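Local coordinates for protein UDP-N-acetylglucosamine 4,6-dehydratase (Vibrio fischeri, PDB 3PVZ) that binds NAD in a Rossmann-type domain and probably acts as a lyase, a dehydratase working on the nucleotide sugar UDP-N-acetylglucosamine, at residues Ile98-Ile107 with Asn144-Ser152; Ile47-Arg58 with Pro237-Leu245. One frame throughout, in Å; residues are numbered along the deposited sequence. Where two conformers were deposited one is given.

Both contacts belong to the Rossmann-type domain and both touch the same NAD, at different parts of it: contact 1 lies by the adenine, contact 2 by the pyrophosphate and the nicotinamide half. Their centres are 22 Å apart and their nearest atoms about 11 Å, so they are connected through the cofactor and the large mixed sheet but do not touch. Along the chain Ile47-Arg58 comes first, then the two segments of contact 1, then Pro237-Leu245, which returns to the first helix after 178 intervening residues. Strand 37-41 is common ground, since side chains from helices 46-56, 101-109 and 131-154 all lean on it.

Contact 1. Residues Ile98-Ile107 with Asn144-Ser152; sequences IGSIEYDAFI and NTDKTIQQS. With NAD (nicotinamide-adenine-dinucleotide), chain E.
Ile98 and Thr148 press their methyls together where the two segments are packed hardest: Ile98 CG2 to Thr148 CG2 is 3.3 Å, shorter than usual for two carbons. Thr148 CG2 also comes within 3.8 Å of Tyr103 OH, the two side chains crossing at about a right angle, and Leu41 of strand 37-41 touches all three residues. The other branch of Ile98, with CG1 beside the backbone N (chi1 -68°), reaches the adenine, and Ile98 N donates to NAD N1A at 3.0 Å. Binding the adenine from the loop between strand 90-94 and helix 101-109 is in keeping with the Rossmann-type fold; Asn144 ND2 lies near the adenine amino group. Ser100 caps that helix through Tyr103 N, and its OG is also bonded to Asp97 O.

The axes of helices 101-107 and 144-152 run nearly parallel, 11.8 Å apart at their closest. On the more accessible side, longer polar side chains span the gap. Lys147 leaves its helix with CG anti to the backbone N and bends at chi3 (75°), which brings NZ to Ile98 O at 2.7 Å, in the carbonyl plane, and into a salt bridge with Asp104 OD1 at 2.8 Å. Gln151 NE2 donates to Asp104 OD1 at 3.2 Å from the opposite face, its amide plane 81° from the carboxylate. This second grip would tend to hold Asp104 in place. At the other end of the amide, Gln151 OE1 lies at the edge of the Tyr103 ring, 3.4 Å from Tyr103 CE2, and a water bonded to Gln151 OE1 is also bonded to Tyr103 OH.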
loop_
_atom_site.group_PDB
_atom_site.type_symbol
_atom_site.label_atom_id
_atom_site.label_comp_id
_atom_site.label_asym_id
_atom_site.label_seq_id
_atom_site.Cartn_x
_atom_site.Cartn_y
_atom_site.Cartn_z
ATOM N N ILE A 98 -5.442 -4.673 9.040
ATOM C CA ILE A 98 -5.754 -4.636 10.472
ATOM C C ILE A 98 -7.290 -4.553 10.724
ATOM O O ILE A 98 -7.777 -4.963 11.796
ATOM C CB ILE A 98 -5.044 -3.442 11.078
ATOM C CG1 ILE A 98 -3.535 -3.669 11.067
ATOM C CG2 ILE A 98 -5.511 -3.137 12.510
ATOM C CD1 ILE A 98 -2.761 -2.335 11.255
ATOM N N GLY A 99 -8.033 -4.008 9.765
ATOM C CA GLY A 99 -9.492 -3.936 9.850
ATOM C C GLY A 99 -10.257 -5.235 9.596
ATOM O O GLY A 99 -11.467 -5.245 9.650
ATOM N N SER A 100 -9.587 -6.341 9.346
ATOM C CA SER A 100 -10.256 -7.509 8.814
ATOM C C SER A 100 -10.511 -8.623 9.834
ATOM O O SER A 100 -9.877 -8.694 10.892
ATOM C CB SER A 100 -9.412 -8.106 7.659
ATOM O OG SER A 100 -8.183 -8.595 8.152
ATOM N N ILE A 101 -11.414 -9.526 9.450
ATOM C CA ILE A 101 -11.715 -10.781 10.185
ATOM C C ILE A 101 -10.426 -11.600 10.333
ATOM O O ILE A 101 -10.184 -12.230 11.343
ATOM C CB ILE A 101 -12.705 -11.668 9.392
ATOM C CG1 ILE A 101 -14.021 -10.940 9.060
ATOM C CG2 ILE A 101 -12.970 -13.015 10.102
ATOM C CD1 ILE A 101 -14.612 -10.120 10.175
ATOM N N GLU A 102 -9.612 -11.608 9.253
ATOM C CA GLU A 102 -8.383 -12.341 9.272
ATOM C C GLU A 102 -7.466 -11.849 10.391
ATOM O O GLU A 102 -6.898 -12.643 11.125
ATOM C CB GLU A 102 -7.673 -12.191 7.936
ATOM C CG GLU A 102 -8.342 -12.926 6.825
ATOM C CD GLU A 102 -9.381 -12.160 6.044
ATOM O OE1 GLU A 102 -9.848 -11.113 6.431
ATOM O OE2 GLU A 102 -9.748 -12.634 4.969
ATOM N N TYR A 103 -7.293 -10.538 10.488
ATOM C CA TYR A 103 -6.469 -9.929 11.503
ATOM C C TYR A 103 -7.070 -10.218 12.903
ATOM O O TYR A 103 -6.379 -10.457 13.875
ATOM C CB TYR A 103 -6.319 -8.390 11.225
ATOM C CG TYR A 103 -5.537 -7.738 12.298
ATOM C CD1 TYR A 103 -4.157 -7.743 12.242
ATOM C CD2 TYR A 103 -6.127 -7.236 13.437
ATOM C CE1 TYR A 103 -3.416 -7.223 13.238
ATOM C CE2 TYR A 103 -5.355 -6.710 14.461
ATOM C CZ TYR A 103 -4.008 -6.697 14.341
ATOM O OH TYR A 103 -3.126 -6.230 15.306
ATOM N N ASP A 104 -8.379 -10.208 13.018
ATOM C CA ASP A 104 -9.013 -10.418 14.340
ATOM C C ASP A 104 -8.851 -11.883 14.786
ATOM O O ASP A 104 -8.715 -12.172 15.993
ATOM C CB ASP A 104 -10.467 -10.045 14.266
ATOM C CG ASP A 104 -10.684 -8.510 14.273
ATOM O OD1 ASP A 104 -9.718 -7.738 14.498
ATOM O OD2 ASP A 104 -11.838 -8.100 14.105
ATOM N N ALA A 105 -8.833 -12.777 13.813
ATOM C CA ALA A 105 -8.631 -14.195 14.077
ATOM C C ALA A 105 -7.143 -14.438 14.419
ATOM O O ALA A 105 -6.859 -15.265 15.258
ATOM C CB ALA A 105 -9.082 -15.074 12.867
ATOM N N PHE A 106 -6.239 -13.659 13.825
ATOM C CA PHE A 106 -4.800 -13.693 14.169
ATOM C C PHE A 106 -4.603 -13.257 15.612
ATOM O O PHE A 106 -3.874 -13.886 16.332
ATOM C CB PHE A 106 -4.036 -12.834 13.151
ATOM C CG PHE A 106 -2.685 -12.349 13.574
ATOM C CD1 PHE A 106 -1.581 -13.118 13.393
ATOM C CD2 PHE A 106 -2.488 -11.051 13.980
ATOM C CE1 PHE A 106 -0.301 -12.630 13.698
ATOM C CE2 PHE A 106 -1.186 -10.569 14.282
ATOM C CZ PHE A 106 -0.132 -11.371 14.169
ATOM N N ILE A 107 -5.295 -12.222 16.051
ATOM C CA ILE A 107 -5.205 -11.761 17.439
ATOM C C ILE A 107 -5.880 -12.729 18.384
ATOM O O ILE A 107 -5.358 -13.016 19.401
ATOM C CB ILE A 107 -5.827 -10.385 17.612
ATOM C CG1 ILE A 107 -4.989 -9.391 16.804
ATOM C CG2 ILE A 107 -5.961 -9.980 19.150
ATOM C CD1 ILE A 107 -3.600 -9.120 17.332
ATOM N N ASN A 144 -9.177 1.553 13.581
ATOM C CA ASN A 144 -8.215 0.468 13.668
ATOM C C ASN A 144 -7.296 0.695 14.849
ATOM O O ASN A 144 -6.828 -0.259 15.513
ATOM C CB ASN A 144 -7.349 0.387 12.410
ATOM C CG ASN A 144 -8.086 -0.224 11.215
ATOM O OD1 ASN A 144 -9.270 -0.571 11.285
ATOM N ND2 ASN A 144 -7.382 -0.333 10.087
ATOM N N THR A 145 -6.971 1.945 15.094
ATOM C CA THR A 145 -6.058 2.264 16.169
ATOM C C THR A 145 -6.736 1.958 17.494
ATOM O O THR A 145 -6.171 1.215 18.299
ATOM C CB THR A 145 -5.654 3.735 16.116
ATOM O OG1 THR A 145 -5.137 4.037 14.816
ATOM C CG2 THR A 145 -4.602 4.055 17.159
ATOM N N ASP A 146 -7.970 2.451 17.676
ATOM C CA ASP A 146 -8.738 2.217 18.905
ATOM C C ASP A 146 -8.924 0.706 19.137
ATOM O O ASP A 146 -8.643 0.233 20.227
ATOM C CB ASP A 146 -10.109 2.927 18.838
ATOM C CG ASP A 146 -10.806 2.975 20.152
ATOM O OD1 ASP A 146 -10.242 3.523 21.126
ATOM O OD2 ASP A 146 -11.912 2.453 20.238
ATOM N N LYS A 147 -9.327 -0.054 18.108
ATOM C CA LYS A 147 -9.493 -1.501 18.243
ATOM C C LYS A 147 -8.196 -2.235 18.630
ATOM O O LYS A 147 -8.213 -3.094 19.489
ATOM C CB LYS A 147 -10.083 -2.124 16.956
ATOM C CG LYS A 147 -10.258 -3.678 17.054
ATOM C CD LYS A 147 -10.634 -4.294 15.738
ATOM C CE LYS A 147 -9.433 -4.367 14.773
ATOM N NZ LYS A 147 -9.915 -5.077 13.504
ATOM N N THR A 148 -7.085 -1.943 17.974
ATOM C CA THR A 148 -5.827 -2.667 18.243
ATOM C C THR A 148 -5.312 -2.272 19.658
ATOM O O THR A 148 -4.686 -3.039 20.349
ATOM C CB THR A 148 -4.780 -2.361 17.211
ATOM O OG1 THR A 148 -4.628 -0.939 17.103
ATOM C CG2 THR A 148 -5.119 -2.992 15.753
ATOM N N ILE A 149 -5.570 -1.063 20.089
ATOM C CA ILE A 149 -5.309 -0.739 21.503
ATOM C C ILE A 149 -6.161 -1.623 22.460
ATOM O O ILE A 149 -5.626 -2.196 23.430
ATOM C CB ILE A 149 -5.532 0.753 21.846
ATOM C CG1 ILE A 149 -4.592 1.633 21.007
ATOM C CG2 ILE A 149 -5.205 1.009 23.337
ATOM C CD1 ILE A 149 -4.951 3.101 21.046
ATOM N N GLN A 150 -7.451 -1.760 22.179
ATOM C CA GLN A 150 -8.334 -2.593 23.022
ATOM C C GLN A 150 -7.868 -4.051 23.025
ATOM O O GLN A 150 -7.794 -4.693 24.077
ATOM C CB GLN A 150 -9.820 -2.478 22.590
ATOM C CG GLN A 150 -10.753 -3.271 23.495
ATOM C CD GLN A 150 -10.861 -2.622 24.888
ATOM O OE1 GLN A 150 -11.093 -1.454 24.968
ATOM N NE2 GLN A 150 -10.641 -3.378 25.956
ATOM N N GLN A 151 -7.421 -4.554 21.850
ATOM C CA GLN A 151 -6.931 -5.896 21.768
ATOM C C GLN A 151 -5.618 -6.027 22.550
ATOM O O GLN A 151 -5.299 -7.091 23.083
ATOM C CB GLN A 151 -6.737 -6.287 20.306
ATOM C CG GLN A 151 -8.003 -6.288 19.525
ATOM C CD GLN A 151 -7.754 -6.524 18.067
ATOM O OE1 GLN A 151 -6.740 -6.092 17.517
ATOM N NE2 GLN A 151 -8.677 -7.186 17.428
ATOM N N SER A 152 -4.836 -4.968 22.592
ATOM C CA SER A 152 -3.617 -4.974 23.376
ATOM C C SER A 152 -3.907 -4.976 24.911
ATOM O O SER A 152 -3.232 -5.708 25.664
ATOM C CB SER A 152 -2.764 -3.765 22.995
ATOM O OG SER A 152 -2.382 -3.809 21.623
HETATM P PA NAD E . 3.810 4.710 4.901
HETATM O O1A NAD E . 2.806 4.976 3.827
HETATM O O2A NAD E . 5.139 4.378 4.294
HETATM O O5B NAD E . 3.520 3.333 5.642
HETATM C C5B NAD E . 2.192 3.178 6.187
HETATM C C4B NAD E . 2.030 1.656 6.256
HETATM O O4B NAD E . 0.785 1.272 6.803
HETATM C C3B NAD E . 2.120 1.042 4.823
HETATM O O3B NAD E . 3.087 0.014 4.764
HETATM C C2B NAD E . 0.684 0.517 4.592
HETATM O O2B NAD E . 0.591 -0.556 3.663
HETATM C C1B NAD E . 0.338 0.169 6.058
HETATM N N9A NAD E . -1.102 0.066 6.241
HETATM C C8A NAD E . -2.027 0.988 5.939
HETATM N N7A NAD E . -3.219 0.549 6.177
HETATM C C5A NAD E . -3.080 -0.687 6.746
HETATM C C6A NAD E . -3.969 -1.654 7.206
HETATM N N6A NAD E . -5.305 -1.337 7.195
HETATM N N1A NAD E . -3.513 -2.810 7.678
HETATM C C2A NAD E . -2.212 -3.075 7.687
HETATM N N3A NAD E . -1.345 -2.202 7.238
HETATM C C4A NAD E . -1.734 -1.022 6.774
HETATM O O3 NAD E . 3.832 5.959 5.915
HETATM P PN NAD E . 5.178 6.252 6.785
HETATM O O1N NAD E . 6.029 7.298 6.083
HETATM O O2N NAD E . 5.987 5.120 7.267
HETATM O O5D NAD E . 4.497 7.140 8.000
HETATM C C5D NAD E . 3.884 6.307 8.973
HETATM C C4D NAD E . 3.231 7.188 10.044
HETATM O O4D NAD E . 4.127 8.285 10.409
HETATM C C3D NAD E . 1.962 7.860 9.473
HETATM O O3D NAD E . 0.976 8.154 10.487
HETATM C C2D NAD E . 2.490 9.229 8.988
HETATM O O2D NAD E . 1.460 10.226 8.926
HETATM C C1D NAD E . 3.502 9.559 10.085
HETATM N N1N NAD E . 4.485 10.567 9.658
HETATM C C2N NAD E . 5.278 10.284 8.618
HETATM C C3N NAD E . 6.228 11.185 8.185
HETATM C C7N NAD E . 7.090 10.903 7.025
HETATM O O7N NAD E . 7.846 11.806 6.673
HETATM N N7N NAD E . 7.047 9.747 6.347
HETATM C C4N NAD E . 6.362 12.426 8.856
HETATM C C5N NAD E . 5.534 12.674 9.938
HETATM C C6N NAD E . 4.585 11.724 10.319
HETATM O O HOH W 1 -3.960 -5.621 17.649
#

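Contact 2. Residues Ile47-Arg58 with Pro237-Leu245; sequences IGQAVTKEIFKR and PQESGELCL. With NAD (nicotinamide-adenine-dinucleotide), chain E.
Ile47 meets Cys244 and Ser240 at the cofactor end of the contact, with CG2 packed on Cys244 SG at 3.4 Å. Its CD1 continues to the nicotinamide riboside, while its backbone N donates an almost straight bond to NAD O2N at 2.7 Å, as expected at the start of the helix after a glycine-rich Rossmann loop. One turn on, Ala50 CB lies 3.3 Å from Pro237 O and also rests against Gly241 CA. Ser240 OG is turned back on its own helix, donating to Pro237 O along a lone pair.

At Val51 the backbones come closest, its CA 3.8 Å from Gly241 CA. Gly241, having no side chain, lets its CA lie directly against the Ala50-Val51 backbone. Val51 CG2, anti to the backbone N, is pushed against Cys244 CB at 3.4 Å, a tight pair.

Glu54 is a knob set among Gln238, Gly241, Glu242 and Leu245. CG, set beside the backbone N by chi1 (-67°), lies on the Gly241 carbonyl carbon, and the bend at chi2 then turns the carboxylate back toward Lys57 and Arg58. Ile55 CG1 touches Leu245 CD1. Lys57 NZ and Arg58 NH1 both form salt bridges with Glu54, and their charges may offset the closeness of Glu54 to Glu242. Arg58 NH1 meets Glu54 OE1 at 2.9 Å in its own guanidinium plane but from above the carboxylate; NE pairs with Glu26. Leu245 CD2 lies 3.5 Å from Arg58 NH1.

The helices cross at -66° with axes 7.4 Å apart; beyond the first, Val51 and Ile55 pack on strand 37-41, Ile55 also on strand 62-66, and Gln49 and Phe56 on helix 70-83.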
loop_
_atom_site.group_PDB
_atom_site.type_symbol
_atom_site.label_atom_id
_atom_site.label_comp_id
_atom_site.label_asym_id
_atom_site.label_seq_id
_atom_site.Cartn_x
_atom_site.Cartn_y
_atom_site.Cartn_z
ATOM N N ILE A 47 8.384 4.261 8.062
ATOM C CA ILE A 47 8.813 4.236 9.459
ATOM C C ILE A 47 8.695 2.801 10.079
ATOM O O ILE A 47 9.597 2.339 10.833
ATOM C CB ILE A 47 8.079 5.256 10.292
ATOM C CG1 ILE A 47 8.301 6.675 9.694
ATOM C CG2 ILE A 47 8.635 5.175 11.712
ATOM C CD1 ILE A 47 7.315 7.825 10.107
ATOM N N GLY A 48 7.665 2.056 9.670
ATOM C CA GLY A 48 7.469 0.682 10.131
ATOM C C GLY A 48 8.693 -0.181 9.949
ATOM O O GLY A 48 9.131 -0.853 10.839
ATOM N N GLN A 49 9.211 -0.219 8.745
ATOM C CA GLN A 49 10.377 -1.027 8.494
ATOM C C GLN A 49 11.532 -0.553 9.329
ATOM O O GLN A 49 12.305 -1.352 9.815
ATOM C CB GLN A 49 10.757 -0.978 7.035
ATOM C CG GLN A 49 9.730 -1.527 6.095
ATOM C CD GLN A 49 10.354 -1.862 4.689
ATOM O OE1 GLN A 49 11.554 -1.955 4.574
ATOM N NE2 GLN A 49 9.513 -2.046 3.668
ATOM N N ALA A 50 11.678 0.742 9.491
ATOM C CA ALA A 50 12.859 1.243 10.170
ATOM C C ALA A 50 12.829 0.796 11.604
ATOM O O ALA A 50 13.860 0.391 12.132
ATOM C CB ALA A 50 12.997 2.765 10.077
ATOM N N VAL A 51 11.659 0.864 12.235
ATOM C CA VAL A 51 11.609 0.524 13.650
ATOM C C VAL A 51 11.697 -1.020 13.795
ATOM O O VAL A 51 12.248 -1.530 14.781
ATOM C CB VAL A 51 10.380 1.075 14.316
ATOM C CG1 VAL A 51 9.122 0.334 13.792
ATOM C CG2 VAL A 51 10.552 0.950 15.859
ATOM N N THR A 52 11.232 -1.747 12.779
ATOM C CA THR A 52 11.303 -3.218 12.784
ATOM C C THR A 52 12.764 -3.673 12.748
ATOM O O THR A 52 13.182 -4.560 13.482
ATOM C CB THR A 52 10.533 -3.838 11.566
ATOM O OG1 THR A 52 9.136 -3.508 11.633
ATOM C CG2 THR A 52 10.657 -5.388 11.567
ATOM N N LYS A 53 13.549 -2.987 11.934
ATOM C CA LYS A 53 14.993 -3.235 11.880
ATOM C C LYS A 53 15.634 -2.838 13.214
ATOM O O LYS A 53 16.375 -3.620 13.768
ATOM C CB LYS A 53 15.609 -2.488 10.748
ATOM C CG LYS A 53 15.085 -3.010 9.428
ATOM C CD LYS A 53 15.971 -2.682 8.290
ATOM C CE LYS A 53 15.885 -1.239 7.934
ATOM N NZ LYS A 53 16.755 -0.968 6.726
ATOM N N GLU A 54 15.300 -1.681 13.765
ATOM C CA GLU A 54 15.844 -1.358 15.067
ATOM C C GLU A 54 15.583 -2.417 16.112
ATOM O O GLU A 54 16.412 -2.645 16.965
ATOM C CB GLU A 54 15.373 0.011 15.587
ATOM C CG GLU A 54 15.894 1.156 14.803
ATOM C CD GLU A 54 17.403 1.236 14.825
ATOM O OE1 GLU A 54 17.948 1.376 15.931
ATOM O OE2 GLU A 54 18.034 1.224 13.753
ATOM N N ILE A 55 14.455 -3.075 16.046
ATOM C CA ILE A 55 14.124 -4.123 16.995
ATOM C C ILE A 55 14.917 -5.389 16.628
ATOM O O ILE A 55 15.616 -5.984 17.457
ATOM C CB ILE A 55 12.569 -4.408 17.023
ATOM C CG1 ILE A 55 11.815 -3.155 17.435
ATOM C CG2 ILE A 55 12.252 -5.645 17.901
ATOM C CD1 ILE A 55 10.213 -3.299 17.481
ATOM N N PHE A 56 14.826 -5.782 15.366
ATOM C CA PHE A 56 15.433 -7.016 14.922
ATOM C C PHE A 56 16.940 -7.125 15.260
ATOM O O PHE A 56 17.410 -8.181 15.664
ATOM C CB PHE A 56 15.232 -7.171 13.414
ATOM C CG PHE A 56 15.583 -8.534 12.910
ATOM C CD1 PHE A 56 16.879 -8.845 12.617
ATOM C CD2 PHE A 56 14.623 -9.514 12.776
ATOM C CE1 PHE A 56 17.219 -10.107 12.183
ATOM C CE2 PHE A 56 14.961 -10.798 12.308
ATOM C CZ PHE A 56 16.283 -11.070 12.013
ATOM N N LYS A 57 17.689 -6.051 15.068
ATOM C CA LYS A 57 19.142 -6.071 15.247
ATOM C C LYS A 57 19.517 -6.201 16.725
ATOM O O LYS A 57 20.677 -6.477 17.046
ATOM C CB LYS A 57 19.765 -4.792 14.641
ATOM C CG LYS A 57 19.429 -3.484 15.326
ATOM C CD LYS A 57 20.310 -2.287 14.866
ATOM C CE LYS A 57 19.741 -1.563 13.660
ATOM N NZ LYS A 57 20.429 -0.201 13.379
ATOM N N ARG A 58 18.550 -5.968 17.620
ATOM C CA ARG A 58 18.772 -6.126 19.064
ATOM C C ARG A 58 18.206 -7.454 19.610
ATOM O O ARG A 58 17.965 -7.603 20.833
ATOM C CB ARG A 58 18.146 -4.951 19.785
ATOM C CG ARG A 58 18.968 -3.649 19.513
ATOM C CD ARG A 58 18.404 -2.486 20.198
ATOM N NE ARG A 58 19.244 -1.312 20.008
ATOM C CZ ARG A 58 19.129 -0.426 18.995
ATOM N NH1 ARG A 58 18.200 -0.550 18.035
ATOM N NH2 ARG A 58 19.967 0.601 18.924
ATOM N N PRO A 237 15.580 7.555 7.581
ATOM C CA PRO A 237 14.799 6.420 8.017
ATOM C C PRO A 237 15.302 5.847 9.349
ATOM O O PRO A 237 14.496 5.680 10.254
ATOM C CB PRO A 237 14.975 5.413 6.874
ATOM C CG PRO A 237 15.134 6.282 5.675
ATOM C CD PRO A 237 15.984 7.425 6.167
ATOM N N GLN A 238 16.598 5.578 9.497
ATOM C CA GLN A 238 17.074 4.978 10.745
ATOM C C GLN A 238 16.773 5.838 11.936
ATOM O O GLN A 238 16.478 5.346 13.018
ATOM C CB GLN A 238 18.561 4.714 10.716
ATOM C CG GLN A 238 19.106 4.090 12.009
ATOM C CD GLN A 238 20.491 3.492 11.807
ATOM O OE1 GLN A 238 20.793 2.987 10.734
ATOM N NE2 GLN A 238 21.333 3.543 12.841
ATOM N N GLU A 239 16.854 7.141 11.735
ATOM C CA GLU A 239 16.572 8.073 12.797
ATOM C C GLU A 239 15.118 7.968 13.203
ATOM O O GLU A 239 14.806 8.020 14.404
ATOM C CB GLU A 239 16.935 9.481 12.345
ATOM C CG GLU A 239 18.432 9.650 12.337
ATOM C CD GLU A 239 18.913 10.995 11.851
ATOM O OE1 GLU A 239 18.179 11.692 11.124
ATOM O OE2 GLU A 239 20.058 11.333 12.220
ATOM N N SER A 240 14.230 7.787 12.217
ATOM C CA SER A 240 12.787 7.598 12.506
ATOM C C SER A 240 12.549 6.331 13.305
ATOM O O SER A 240 11.775 6.289 14.250
ATOM C CB SER A 240 11.910 7.660 11.250
ATOM O OG SER A 240 12.117 6.595 10.362
ATOM N N GLY A 241 13.264 5.311 12.941
ATOM C CA GLY A 241 13.161 4.038 13.617
ATOM C C GLY A 241 13.692 4.120 15.016
ATOM O O GLY A 241 13.122 3.531 15.931
ATOM N N GLU A 242 14.773 4.867 15.200
ATOM C CA GLU A 242 15.362 4.994 16.532
ATOM C C GLU A 242 14.456 5.767 17.488
ATOM O O GLU A 242 14.336 5.413 18.645
ATOM C CB GLU A 242 16.741 5.625 16.443
ATOM C CG GLU A 242 17.795 4.658 15.943
ATOM C CD GLU A 242 19.167 5.326 15.669
ATOM O OE1 GLU A 242 19.226 6.551 15.399
ATOM O OE2 GLU A 242 20.187 4.599 15.694
ATOM N N LEU A 243 13.821 6.808 16.976
ATOM C CA LEU A 243 12.885 7.580 17.741
ATOM C C LEU A 243 11.651 6.760 18.144
ATOM O O LEU A 243 11.266 6.827 19.287
ATOM C CB LEU A 243 12.457 8.817 16.937
ATOM C CG LEU A 243 11.499 9.794 17.592
ATOM C CD1 LEU A 243 12.184 10.468 18.731
ATOM C CD2 LEU A 243 11.083 10.877 16.570
ATOM N N CYS A 244 11.045 6.006 17.209
ATOM C CA CYS A 244 9.976 5.040 17.569
ATOM C C CYS A 244 10.352 4.113 18.743
ATOM O O CYS A 244 9.564 3.922 19.655
ATOM C CB CYS A 244 9.615 4.152 16.370
ATOM S SG CYS A 244 8.746 5.043 15.071
ATOM N N LEU A 245 11.543 3.524 18.685
ATOM C CA LEU A 245 11.957 2.515 19.649
ATOM C C LEU A 245 12.204 3.157 21.025
ATOM O O LEU A 245 11.904 2.551 22.039
ATOM C CB LEU A 245 13.220 1.802 19.204
ATOM C CG LEU A 245 13.794 0.652 20.088
ATOM C CD1 LEU A 245 12.897 -0.508 20.205
ATOM C CD2 LEU A 245 15.123 0.163 19.547
HETATM P PA NAD E . 3.810 4.710 4.901
HETATM O O1A NAD E . 2.806 4.976 3.827
HETATM O O2A NAD E . 5.139 4.378 4.294
HETATM O O5B NAD E . 3.520 3.333 5.642
HETATM C C5B NAD E . 2.192 3.178 6.187
HETATM C C4B NAD E . 2.030 1.656 6.256
HETATM O O4B NAD E . 0.785 1.272 6.803
HETATM C C3B NAD E . 2.120 1.042 4.823
HETATM O O3B NAD E . 3.087 0.014 4.764
HETATM C C2B NAD E . 0.684 0.517 4.592
HETATM O O2B NAD E . 0.591 -0.556 3.663
HETATM C C1B NAD E . 0.338 0.169 6.058
HETATM N N9A NAD E . -1.102 0.066 6.241
HETATM C C8A NAD E . -2.027 0.988 5.939
HETATM N N7A NAD E . -3.219 0.549 6.177
HETATM C C5A NAD E . -3.080 -0.687 6.746
HETATM C C6A NAD E . -3.969 -1.654 7.206
HETATM N N6A NAD E . -5.305 -1.337 7.195
HETATM N N1A NAD E . -3.513 -2.810 7.678
HETATM C C2A NAD E . -2.212 -3.075 7.687
HETATM N N3A NAD E . -1.345 -2.202 7.238
HETATM C C4A NAD E . -1.734 -1.022 6.774
HETATM O O3 NAD E . 3.832 5.959 5.915
HETATM P PN NAD E . 5.178 6.252 6.785
HETATM O O1N NAD E . 6.029 7.298 6.083
HETATM O O2N NAD E . 5.987 5.120 7.267
HETATM O O5D NAD E . 4.497 7.140 8.000
HETATM C C5D NAD E . 3.884 6.307 8.973
HETATM C C4D NAD E . 3.231 7.188 10.044
HETATM O O4D NAD E . 4.127 8.285 10.409
HETATM C C3D NAD E . 1.962 7.860 9.473
HETATM O O3D NAD E . 0.976 8.154 10.487
HETATM C C2D NAD E . 2.490 9.229 8.988
HETATM O O2D NAD E . 1.460 10.226 8.926
HETATM C C1D NAD E . 3.502 9.559 10.085
HETATM N N1N NAD E . 4.485 10.567 9.658
HETATM C C2N NAD E . 5.278 10.284 8.618
HETATM C C3N NAD E . 6.228 11.185 8.185
HETATM C C7N NAD E . 7.090 10.903 7.025
HETATM O O7N NAD E . 7.846 11.806 6.673
HETATM N N7N NAD E . 7.047 9.747 6.347
HETATM C C4N NAD E . 6.362 12.426 8.856
HETATM C C5N NAD E . 5.534 12.674 9.938
HETATM C C6N NAD E . 4.585 11.724 10.319
HETATM O O HOH W 2 20.264 2.067 16.285
#